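PDB 3AGD: salt-tolerant glutaminase from Micrococcus luteus, which probably catalyses the hydrolysis of L-glutamine to L-glutamate and ammonium, as a salt-tolerant member of the glutaminase family. Local coordinates for residues G48-A53 against L204-A209; A56-T61 against G276-R281; A74-G79 against L135-E140; S240-A245 against V285-R290. All blocks are in the same frame, centred on the assembly; numbering follows the deposited sequence.

Contact 1: residues G48-A53 against L204-A209; sequences GRLHCA and LAVMGA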
loop_
_atom_site.group_PDB
_atom_site.type_symbol
_atom_site.label_atom_id
_atom_site.label_comp_id
_atom_site.label_asym_id
_atom_site.label_seq_id
_atom_site.Cartn_x
_atom_site.Cartn_y
_atom_site.Cartn_z
ATOM N N GLY A 48 -3.751 9.643 -17.040
ATOM C CA GLY A 48 -3.895 11.030 -17.437
ATOM C C GLY A 48 -5.342 11.356 -17.722
ATOM O O GLY A 48 -5.649 12.285 -18.470
ATOM N N ARG A 49 -6.235 10.576 -17.126
ATOM C CA ARG A 49 -7.662 10.773 -17.308
ATOM C C ARG A 49 -8.262 11.444 -16.086
ATOM O O ARG A 49 -7.742 11.329 -14.976
ATOM C CB ARG A 49 -8.361 9.432 -17.556
ATOM C CG ARG A 49 -7.832 8.684 -18.766
ATOM C CD ARG A 49 -7.823 9.570 -20.007
ATOM N NE ARG A 49 -7.101 8.943 -21.111
ATOM C CZ ARG A 49 -7.605 8.000 -21.902
ATOM N NH1 ARG A 49 -8.848 7.570 -21.723
ATOM N NH2 ARG A 49 -6.852 7.474 -22.860
ATOM N N LEU A 50 -9.367 12.142 -16.307
ATOM C CA LEU A 50 -10.064 12.848 -15.249
ATOM C C LEU A 50 -11.556 12.546 -15.374
ATOM O O LEU A 50 -12.266 13.174 -16.159
ATOM C CB LEU A 50 -9.803 14.349 -15.386
ATOM C CG LEU A 50 -10.294 15.284 -14.284
ATOM C CD1 LEU A 50 -9.688 14.883 -12.946
ATOM C CD2 LEU A 50 -9.905 16.715 -14.637
ATOM N N HIS A 51 -12.021 11.563 -14.612
ATOM C CA HIS A 51 -13.426 11.180 -14.637
ATOM C C HIS A 51 -14.138 11.933 -13.518
ATOM O O HIS A 51 -13.735 11.842 -12.359
ATOM C CB HIS A 51 -13.568 9.668 -14.414
ATOM C CG HIS A 51 -12.671 8.838 -15.283
ATOM N ND1 HIS A 51 -12.654 8.946 -16.657
ATOM C CD2 HIS A 51 -11.764 7.880 -14.972
ATOM C CE1 HIS A 51 -11.776 8.092 -17.154
ATOM N NE2 HIS A 51 -11.223 7.432 -16.153
ATOM N N CYS A 52 -15.191 12.672 -13.855
ATOM C CA CYS A 52 -15.916 13.423 -12.836
ATOM C C CYS A 52 -17.415 13.462 -13.044
ATOM O O CYS A 52 -17.925 13.023 -14.071
ATOM C CB CYS A 52 -15.404 14.862 -12.754
ATOM S SG CYS A 52 -14.030 15.244 -13.831
ATOM N N ALA A 53 -18.110 14.011 -12.053
ATOM C CA ALA A 53 -19.561 14.139 -12.082
ATOM C C ALA A 53 -19.995 15.152 -11.027
ATOM O O ALA A 53 -19.257 15.422 -10.076
ATOM C CB ALA A 53 -20.213 12.789 -11.809
ATOM N N LEU A 204 -8.257 18.992 -6.735
ATOM C CA LEU A 204 -7.855 18.049 -5.694
ATOM C C LEU A 204 -7.486 16.684 -6.259
ATOM O O LEU A 204 -6.468 16.108 -5.881
ATOM C CB LEU A 204 -8.971 17.882 -4.654
ATOM C CG LEU A 204 -9.128 18.998 -3.620
ATOM C CD1 LEU A 204 -10.222 18.618 -2.637
ATOM C CD2 LEU A 204 -7.809 19.209 -2.883
ATOM N N ALA A 205 -8.316 16.167 -7.161
ATOM C CA ALA A 205 -8.061 14.864 -7.766
ATOM C C ALA A 205 -6.671 14.821 -8.397
ATOM O O ALA A 205 -5.892 13.901 -8.151
ATOM C CB ALA A 205 -9.128 14.560 -8.824
ATOM N N VAL A 206 -6.359 15.830 -9.201
ATOM C CA VAL A 206 -5.069 15.892 -9.874
ATOM C C VAL A 206 -3.925 16.063 -8.882
ATOM O O VAL A 206 -2.871 15.445 -9.026
ATOM C CB VAL A 206 -5.040 17.041 -10.902
ATOM C CG1 VAL A 206 -3.667 17.127 -11.550
ATOM C CG2 VAL A 206 -6.122 16.808 -11.966
ATOM N N MET A 207 -4.131 16.912 -7.882
ATOM C CA MET A 207 -3.116 17.140 -6.862
ATOM C C MET A 207 -2.873 15.810 -6.139
ATOM O O MET A 207 -1.729 15.399 -5.928
ATOM C CB MET A 207 -3.603 18.220 -5.890
ATOM C CG MET A 207 -3.663 19.620 -6.519
ATOM S SD MET A 207 -4.700 20.794 -5.607
ATOM C CE MET A 207 -3.551 21.309 -4.307
ATOM N N GLY A 208 -3.956 15.130 -5.790
ATOM C CA GLY A 208 -3.840 13.849 -5.115
ATOM C C GLY A 208 -3.109 12.831 -5.973
ATOM O O GLY A 208 -2.286 12.064 -5.467
ATOM N N ALA A 209 -3.404 12.824 -7.273
ATOM C CA ALA A 209 -2.760 11.896 -8.205
ATOM C C ALA A 209 -1.242 12.086 -8.225
ATOM O O ALA A 209 -0.493 11.117 -8.346
ATOM C CB ALA A 209 -3.328 12.081 -9.609
#

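Contact 2: residues A56-T61 against G276-R281; sequences ADVEFT and GVFSPR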
loop_
_atom_site.group_PDB
_atom_site.type_symbol
_atom_site.label_atom_id
_atom_site.label_comp_id
_atom_site.label_asym_id
_atom_site.label_seq_id
_atom_site.Cartn_x
_atom_site.Cartn_y
_atom_site.Cartn_z
ATOM N N ALA A 56 -18.148 19.229 -9.832
ATOM C CA ALA A 56 -16.719 18.978 -9.724
ATOM C C ALA A 56 -15.857 20.158 -10.162
ATOM O O ALA A 56 -14.631 20.087 -10.097
ATOM C CB ALA A 56 -16.358 17.743 -10.539
ATOM N N ASP A 57 -16.489 21.244 -10.598
ATOM C CA ASP A 57 -15.743 22.409 -11.056
ATOM C C ASP A 57 -16.096 23.686 -10.292
ATOM O O ASP A 57 -15.861 24.796 -10.771
ATOM C CB ASP A 57 -15.984 22.622 -12.551
ATOM C CG ASP A 57 -14.902 23.459 -13.201
ATOM O OD1 ASP A 57 -15.105 23.901 -14.352
ATOM O OD2 ASP A 57 -13.845 23.668 -12.566
ATOM N N VAL A 58 -16.668 23.524 -9.106
ATOM C CA VAL A 58 -17.037 24.657 -8.267
ATOM C C VAL A 58 -15.924 24.855 -7.245
ATOM O O VAL A 58 -15.579 23.928 -6.509
ATOM C CB VAL A 58 -18.358 24.390 -7.527
ATOM C CG1 VAL A 58 -18.659 25.529 -6.578
ATOM C CG2 VAL A 58 -19.488 24.228 -8.529
ATOM N N GLU A 59 -15.364 26.058 -7.201
ATOM C CA GLU A 59 -14.275 26.351 -6.281
ATOM C C GLU A 59 -14.707 26.475 -4.831
ATOM O O GLU A 59 -15.814 26.918 -4.528
ATOM C CB GLU A 59 -13.556 27.637 -6.693
ATOM C CG GLU A 59 -12.885 27.582 -8.056
ATOM C CD GLU A 59 -11.935 28.746 -8.284
ATOM O OE1 GLU A 59 -12.209 29.851 -7.762
ATOM O OE2 GLU A 59 -10.919 28.564 -8.992
ATOM N N PHE A 60 -13.811 26.076 -3.936
ATOM C CA PHE A 60 -14.045 26.158 -2.502
ATOM C C PHE A 60 -12.672 26.224 -1.845
ATOM O O PHE A 60 -11.676 25.824 -2.447
ATOM C CB PHE A 60 -14.833 24.931 -2.017
ATOM C CG PHE A 60 -14.217 23.614 -2.409
ATOM C CD1 PHE A 60 -13.149 23.089 -1.692
ATOM C CD2 PHE A 60 -14.689 22.914 -3.522
ATOM C CE1 PHE A 60 -12.553 21.883 -2.075
ATOM C CE2 PHE A 60 -14.104 21.715 -3.915
ATOM C CZ PHE A 60 -13.033 21.194 -3.192
ATOM N N THR A 61 -12.602 26.737 -0.622
ATOM C CA THR A 61 -11.316 26.819 0.056
ATOM C C THR A 61 -10.887 25.420 0.491
ATOM O O THR A 61 -11.651 24.680 1.117
ATOM C CB THR A 61 -11.384 27.773 1.258
ATOM O OG1 THR A 61 -12.447 27.376 2.134
ATOM C CG2 THR A 61 -11.644 29.191 0.770
ATOM N N GLY A 276 -10.830 13.708 -5.436
ATOM C CA GLY A 276 -11.267 15.008 -4.973
ATOM C C GLY A 276 -12.771 14.928 -4.820
ATOM O O GLY A 276 -13.460 14.520 -5.750
ATOM N N VAL A 277 -13.287 15.268 -3.644
ATOM C CA VAL A 277 -14.729 15.245 -3.422
ATOM C C VAL A 277 -15.142 16.561 -2.773
ATOM O O VAL A 277 -14.388 17.144 -1.991
ATOM C CB VAL A 277 -15.174 14.095 -2.487
ATOM C CG1 VAL A 277 -16.697 13.960 -2.537
ATOM C CG2 VAL A 277 -14.517 12.796 -2.886
ATOM N N PHE A 278 -16.345 17.021 -3.090
ATOM C CA PHE A 278 -16.833 18.271 -2.539
ATOM C C PHE A 278 -18.300 18.213 -2.137
ATOM O O PHE A 278 -19.173 17.893 -2.950
ATOM C CB PHE A 278 -16.619 19.398 -3.555
ATOM C CG PHE A 278 -17.324 20.679 -3.206
ATOM C CD1 PHE A 278 -17.082 21.318 -1.993
ATOM C CD2 PHE A 278 -18.222 21.256 -4.104
ATOM C CE1 PHE A 278 -17.720 22.516 -1.678
ATOM C CE2 PHE A 278 -18.867 22.455 -3.799
ATOM C CZ PHE A 278 -18.617 23.088 -2.584
ATOM N N SER A 279 -18.556 18.522 -0.870
ATOM C CA SER A 279 -19.907 18.553 -0.329
ATOM C C SER A 279 -19.826 19.342 0.975
ATOM O O SER A 279 -19.357 18.833 1.991
ATOM C CB SER A 279 -20.425 17.137 -0.076
ATOM O OG SER A 279 -21.786 17.180 0.307
ATOM N N PRO A 280 -20.290 20.601 0.954
ATOM C CA PRO A 280 -20.307 21.556 2.067
ATOM C C PRO A 280 -20.614 21.063 3.482
ATOM O O PRO A 280 -19.834 21.301 4.402
ATOM C CB PRO A 280 -21.308 22.605 1.598
ATOM C CG PRO A 280 -21.089 22.622 0.120
ATOM C CD PRO A 280 -21.037 21.147 -0.197
ATOM N N ARG A 281 -21.737 20.383 3.670
ATOM C CA ARG A 281 -22.101 19.937 5.008
ATOM C C ARG A 281 -21.170 18.918 5.649
ATOM O O ARG A 281 -20.752 17.942 5.022
ATOM C CB ARG A 281 -23.547 19.442 5.020
ATOM C CG ARG A 281 -24.522 20.596 4.924
ATOM C CD ARG A 281 -25.972 20.151 4.893
ATOM N NE ARG A 281 -26.865 21.307 4.915
ATOM C CZ ARG A 281 -28.163 21.257 4.642
ATOM N NH1 ARG A 281 -28.730 20.104 4.325
ATOM N NH2 ARG A 281 -28.889 22.366 4.670
#

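Contact 3: residues A74-G79 against L135-E140; sequences ALVDRG and LDRAVE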
loop_
_atom_site.group_PDB
_atom_site.type_symbol
_atom_site.label_atom_id
_atom_site.label_comp_id
_atom_site.label_asym_id
_atom_site.label_seq_id
_atom_site.Cartn_x
_atom_site.Cartn_y
_atom_site.Cartn_z
ATOM N N ALA A 74 7.833 21.811 2.313
ATOM C CA ALA A 74 8.780 21.972 3.407
ATOM C C ALA A 74 9.890 20.935 3.316
ATOM O O ALA A 74 11.063 21.250 3.525
ATOM C CB ALA A 74 8.062 21.848 4.742
ATOM N N LEU A 75 9.517 19.696 3.011
ATOM C CA LEU A 75 10.496 18.615 2.892
ATOM C C LEU A 75 11.430 18.913 1.723
ATOM O O LEU A 75 12.653 18.762 1.825
ATOM C CB LEU A 75 9.773 17.275 2.691
ATOM C CG LEU A 75 8.979 16.796 3.917
ATOM C CD1 LEU A 75 7.928 15.768 3.525
ATOM C CD2 LEU A 75 9.951 16.224 4.947
ATOM N N VAL A 76 10.850 19.341 0.609
ATOM C CA VAL A 76 11.635 19.684 -0.569
ATOM C C VAL A 76 12.575 20.848 -0.260
ATOM O O VAL A 76 13.756 20.814 -0.586
ATOM C CB VAL A 76 10.730 20.114 -1.744
ATOM C CG1 VAL A 76 11.572 20.767 -2.842
ATOM C CG2 VAL A 76 9.999 18.908 -2.299
ATOM N N ASP A 77 12.044 21.873 0.390
ATOM C CA ASP A 77 12.832 23.055 0.698
ATOM C C ASP A 77 13.896 22.947 1.768
ATOM O O ASP A 77 14.985 23.486 1.605
ATOM C CB ASP A 77 11.911 24.219 1.063
ATOM C CG ASP A 77 11.030 24.640 -0.091
ATOM O OD1 ASP A 77 11.500 24.569 -1.245
ATOM O OD2 ASP A 77 9.877 25.054 0.156
ATOM N N ARG A 78 13.594 22.257 2.861
ATOM C CA ARG A 78 14.541 22.169 3.967
ATOM C C ARG A 78 15.187 20.809 4.209
ATOM O O ARG A 78 16.141 20.710 4.975
ATOM C CB ARG A 78 13.844 22.639 5.248
ATOM C CG ARG A 78 13.215 24.022 5.127
ATOM C CD ARG A 78 14.269 25.123 5.136
ATOM N NE ARG A 78 14.604 25.548 6.489
ATOM C CZ ARG A 78 13.775 26.214 7.287
ATOM N NH1 ARG A 78 12.561 26.538 6.873
ATOM N NH2 ARG A 78 14.159 26.552 8.506
ATOM N N GLY A 79 14.681 19.770 3.553
ATOM C CA GLY A 79 15.233 18.441 3.761
ATOM C C GLY A 79 14.544 17.764 4.937
ATOM O O GLY A 79 13.947 18.432 5.785
ATOM N N LEU A 135 4.054 32.433 2.018
ATOM C CA LEU A 135 2.706 32.293 1.477
ATOM C C LEU A 135 2.822 31.963 -0.007
ATOM O O LEU A 135 2.154 31.053 -0.496
ATOM C CB LEU A 135 1.897 33.583 1.652
ATOM C CG LEU A 135 0.385 33.406 1.857
ATOM C CD1 LEU A 135 -0.312 34.728 1.599
ATOM C CD2 LEU A 135 -0.170 32.334 0.933
ATOM N N ASP A 136 3.669 32.699 -0.725
ATOM C CA ASP A 136 3.854 32.437 -2.148
ATOM C C ASP A 136 4.245 30.977 -2.363
ATOM O O ASP A 136 3.771 30.335 -3.290
ATOM C CB ASP A 136 4.943 33.339 -2.754
ATOM C CG ASP A 136 4.497 34.791 -2.906
ATOM O OD1 ASP A 136 3.274 35.052 -2.915
ATOM O OD2 ASP A 136 5.377 35.671 -3.036
ATOM N N ARG A 137 5.110 30.454 -1.501
ATOM C CA ARG A 137 5.556 29.068 -1.624
ATOM C C ARG A 137 4.400 28.079 -1.424
ATOM O O ARG A 137 4.286 27.089 -2.150
ATOM C CB ARG A 137 6.677 28.788 -0.619
ATOM C CG ARG A 137 7.230 27.358 -0.665
ATOM C CD ARG A 137 7.690 26.974 -2.060
ATOM N NE ARG A 137 8.366 25.682 -2.072
ATOM C CZ ARG A 137 8.290 24.808 -3.071
ATOM N NH1 ARG A 137 8.944 23.657 -3.001
ATOM N NH2 ARG A 137 7.545 25.078 -4.134
ATOM N N ALA A 138 3.541 28.348 -0.445
ATOM C CA ALA A 138 2.404 27.473 -0.187
ATOM C C ALA A 138 1.463 27.489 -1.395
ATOM O O ALA A 138 1.022 26.445 -1.873
ATOM C CB ALA A 138 1.662 27.928 1.072
ATOM N N VAL A 139 1.165 28.682 -1.894
ATOM C CA VAL A 139 0.282 28.816 -3.042
ATOM C C VAL A 139 0.903 28.147 -4.263
ATOM O O VAL A 139 0.206 27.513 -5.053
ATOM C CB VAL A 139 0.004 30.302 -3.356
ATOM C CG1 VAL A 139 -0.754 30.431 -4.676
ATOM C CG2 VAL A 139 -0.808 30.923 -2.226
ATOM N N GLU A 140 2.219 28.283 -4.404
ATOM C CA GLU A 140 2.931 27.703 -5.533
ATOM C C GLU A 140 2.905 26.177 -5.565
ATOM O O GLU A 140 2.569 25.580 -6.590
ATOM C CB GLU A 140 4.391 28.166 -5.544
ATOM C CG GLU A 140 5.214 27.490 -6.630
ATOM C CD GLU A 140 6.711 27.700 -6.468
ATOM O OE1 GLU A 140 7.217 27.558 -5.334
ATOM O OE2 GLU A 140 7.383 27.992 -7.480
#

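Contact 4: residues S240-A245 against V285-R290; sequences SGMYDA and VGNSAR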
loop_
_atom_site.group_PDB
_atom_site.type_symbol
_atom_site.label_atom_id
_atom_site.label_comp_id
_atom_site.label_asym_id
_atom_site.label_seq_id
_atom_site.Cartn_x
_atom_site.Cartn_y
_atom_site.Cartn_z
ATOM N N SER A 240 -2.821 9.799 10.109
ATOM C CA SER A 240 -3.616 10.811 10.807
ATOM C C SER A 240 -4.655 11.585 10.008
ATOM O O SER A 240 -5.480 12.295 10.591
ATOM C CB SER A 240 -2.680 11.810 11.481
ATOM O OG SER A 240 -1.775 11.127 12.326
ATOM N N GLY A 241 -4.625 11.457 8.688
ATOM C CA GLY A 241 -5.589 12.182 7.874
ATOM C C GLY A 241 -7.052 12.057 8.277
ATOM O O GLY A 241 -7.791 13.045 8.261
ATOM N N MET A 242 -7.480 10.848 8.633
ATOM C CA MET A 242 -8.871 10.611 9.018
ATOM C C MET A 242 -8.956 9.995 10.417
ATOM O O MET A 242 -9.806 9.140 10.685
ATOM C CB MET A 242 -9.526 9.669 8.005
ATOM C CG MET A 242 -9.493 10.165 6.564
ATOM S SD MET A 242 -10.421 11.688 6.318
ATOM C CE MET A 242 -12.078 11.114 6.492
ATOM N N TYR A 243 -8.075 10.457 11.299
ATOM C CA TYR A 243 -7.963 9.958 12.668
ATOM C C TYR A 243 -9.244 9.848 13.491
ATOM O O TYR A 243 -9.452 8.853 14.188
ATOM C CB TYR A 243 -6.968 10.821 13.451
ATOM C CG TYR A 243 -6.349 10.117 14.638
ATOM C CD1 TYR A 243 -5.297 9.213 14.462
ATOM C CD2 TYR A 243 -6.808 10.351 15.935
ATOM C CE1 TYR A 243 -4.718 8.563 15.540
ATOM C CE2 TYR A 243 -6.233 9.701 17.028
ATOM C CZ TYR A 243 -5.189 8.811 16.822
ATOM O OH TYR A 243 -4.608 8.168 17.890
ATOM N N ASP A 244 -10.092 10.868 13.431
ATOM C CA ASP A 244 -11.316 10.859 14.224
ATOM C C ASP A 244 -12.570 10.419 13.485
ATOM O O ASP A 244 -13.684 10.630 13.970
ATOM C CB ASP A 244 -11.541 12.238 14.860
ATOM C CG ASP A 244 -10.536 12.544 15.965
ATOM O OD1 ASP A 244 -10.398 11.718 16.892
ATOM O OD2 ASP A 244 -9.883 13.607 15.913
ATOM N N ALA A 245 -12.399 9.811 12.316
ATOM C CA ALA A 245 -13.547 9.333 11.552
ATOM C C ALA A 245 -14.067 8.057 12.213
ATOM O O ALA A 245 -13.335 7.396 12.953
ATOM C CB ALA A 245 -13.143 9.053 10.110
ATOM N N VAL A 285 -17.780 15.003 13.375
ATOM C CA VAL A 285 -16.370 15.186 13.659
ATOM C C VAL A 285 -15.754 16.314 12.807
ATOM O O VAL A 285 -14.558 16.593 12.913
ATOM C CB VAL A 285 -15.584 13.898 13.433
ATOM C CG1 VAL A 285 -16.034 12.848 14.433
ATOM C CG2 VAL A 285 -15.789 13.398 12.014
ATOM N N GLY A 286 -16.554 16.946 11.950
ATOM C CA GLY A 286 -16.021 18.020 11.130
ATOM C C GLY A 286 -15.519 17.656 9.741
ATOM O O GLY A 286 -14.808 18.446 9.125
ATOM N N ASN A 287 -15.860 16.471 9.244
ATOM C CA ASN A 287 -15.443 16.078 7.896
ATOM C C ASN A 287 -16.663 16.159 6.977
ATOM O O ASN A 287 -17.803 16.073 7.439
ATOM C CB ASN A 287 -14.907 14.642 7.867
ATOM C CG ASN A 287 -13.581 14.486 8.599
ATOM O OD1 ASN A 287 -12.667 15.296 8.438
ATOM N ND2 ASN A 287 -13.467 13.425 9.393
ATOM N N SER A 288 -16.431 16.326 5.680
ATOM C CA SER A 288 -17.543 16.384 4.738
ATOM C C SER A 288 -18.331 15.082 4.854
ATOM O O SER A 288 -17.786 13.999 4.631
ATOM C CB SER A 288 -17.026 16.540 3.312
ATOM O OG SER A 288 -18.084 16.387 2.389
ATOM N N ALA A 289 -19.610 15.188 5.205
ATOM C CA ALA A 289 -20.460 14.013 5.363
ATOM C C ALA A 289 -20.558 13.151 4.105
ATOM O O ALA A 289 -20.247 11.960 4.144
ATOM C CB ALA A 289 -21.849 14.431 5.819
ATOM N N ARG A 290 -20.992 13.738 2.993
ATOM C CA ARG A 290 -21.115 12.978 1.746
ATOM C C ARG A 290 -19.752 12.732 1.121
ATOM O O ARG A 290 -19.571 11.761 0.391
ATOM C CB ARG A 290 -21.955 13.728 0.723
ATOM C CG ARG A 290 -23.399 13.959 1.067
ATOM C CD ARG A 290 -23.774 15.261 0.400
ATOM N NE ARG A 290 -25.133 15.309 -0.099
ATOM C CZ ARG A 290 -25.640 16.364 -0.724
ATOM N NH1 ARG A 290 -24.891 17.446 -0.916
ATOM N NH2 ARG A 290 -26.888 16.335 -1.161
HETATM O O HOH W 1 -9.927 14.774 7.627
HETATM O O HOH W 2 -10.666 13.053 11.104
#

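Contact 1: residues G48-A53 against L204-A209
L50 reaches across from its strand and lays one methyl, CD1, against the flank of helix 201-212, where it sits 4.2 Å from A205 CB and also 4.2 Å from V206 CG2. The isobutyl group is carried there by its first torsion: CG stands opposite the backbone nitrogen (chi1 -173°), which brings CD1 up to the helix although the side chain does not set out straight at it. V206 meets it crosswise, the two side chains running at about a right angle, while A205 offers only its single methyl. This pairing bridges an outermost strand of the five-stranded antiparallel sheet and a helix packed on one of its faces, a layout familiar from the beta-lactamase-like fold to which the glutaminase family is related. A small residue suits position 205: A205 also touches A44 on the next strand, and a lone methyl lets helix and sheet come close. Strand alternation turns H51 and A53 to the opposite face, where both pack against helix 4-16. L50 and V206 are 7.9 Å apart between their CA atoms, a gap the two side chains close together. V206 packs against W369 of the second subunit, and R49 makes a salt bridge to D349 of that subunit.

Contact 2: residues A56-T61 against G276-R281
The first torsions of two phenylalanines bring their rings together: F60 holds CG between its backbone nitrogen and carbonyl carbon (chi1 53°), whereas F278 swings CG opposite its nitrogen (chi1 169°). The two side chains slide past each other in opposite directions and their rings overlap as an offset stack, with centroids 4.4 Å apart and planes only 11° from parallel. The overlap is lateral, so F60 CD2 comes over the face of F278 near its rim, 3.3 Å from F278 CD1, and F60 CE2 lies 3.4 Å from F278 CB. On the other face of F278 rests P280, its CD 3.8 Å above the ring plane, and the phenyl group is thus gripped between an aromatic and a proline. V58 adds one methyl of its isopropyl group at an oblique approach, V58 CG1 being 4.1 Å from F278 CE2. Flat, apolar side chains fit this buried place. V201 of helix 201-212 touches both rings. F60 also belongs to the short strand 60-61, which pairs with 198-199. The stack therefore ties that small two-stranded antiparallel pair to the end of strand 273-278 in the central sheet, within the hydrophobic layer between sheet and helices of a beta-lactamase-like fold.

Contact 3: residues A74-G79 against L135-E140
D77 and R137 approach from opposite directions, and their flat ends are turned 50° against each other, so the carboxylate does not lie flush with the guanidinium as in a coplanar two-bond pair. R137 NE points to D77 OD2 at 2.8 Å in an almost straight bond (178°), the oxygen sitting at the guanidinium edge; the exact place of OD2 is, however, less certain. In keeping with the twist, R137 NH1 reaches D77 OD1 only weakly, at 3.2 Å. A bend at chi2 (55°) turns the arginine chain so that its remaining nitrogen, NH2, faces back to its own helix and meets E140 OE1 at 2.8 Å, that oxygen lying tilted out of the guanidinium plane. One cation thus serves two carboxylates in a salt-bridge network that joins the last turn of helix 67-78 to helix 131-146, within the helical part of the glutaminase fold. Arginine suits the task, having donors on several sides and a long reach, and its side chain also packs on A73. Its charge probably eases the presence of D77 near a helix C-terminus, where an acid is not favoured. V76 CG1 lies beside the same guanidinium, 3.9 Å from R137 NH1.

Contact 4: residues S240-A245 against V285-R290
The amide of N287 carries the methyl of M242 over one face: M242 CE stands almost directly above N287 ND2 at 4.0 Å. A245 CB, 4.4 Å from N287 ND2, comes in at a slant. The two polar ends of the amide are bridged to the 240-245 loop through water. At the oxygen end, one water donates to both N287 OD1 (2.9 Å) and G241 O (2.8 Å), lifted from the amide plane on the methionine side. At the nitrogen end, another accepts from D244 N at 3.2 Å and, more weakly, from N287 ND2. An asparagine fits because it offers an acceptor and a donor, and methionine, bent at chi2 and chi3, can curl its thioether end over the amide. V285 adds an exposed contact, its CG1 3.3 Å from D244 O. Residues 242-245 form a type I turn, and S288 OG caps G291 N at the start of helix 289-301. N287 lies about 7 Å from V261, side chain to side chain, and about 8 Å from S64, both seen to bind L-glutamate, while Y243 is a predicted substrate contact: this water-bridged loop pairing is consistent with a border of the glutaminase active-site pocket.

In the fold
Contacts 1 and 2 are buried and apolar, and they adjoin: both reach the five-stranded sheet, and L204 of helix 201-212 packs on G276 and F60. They differ in shape, since contact 1 rests on aliphatic methyls and contact 2 on stacked rings. Contacts 3 and 4 lie at the surface, where charge and water take over; contact 3 joins two helices by a salt-bridge network, contact 4 two loops through bridging waters. Contact 4 also meets contact 2 directly, with S279 O probably bonded to S288 OG and R281 O to A289 N, whereas contact 3 stands apart from the other three, its centre 23 Å or more from theirs.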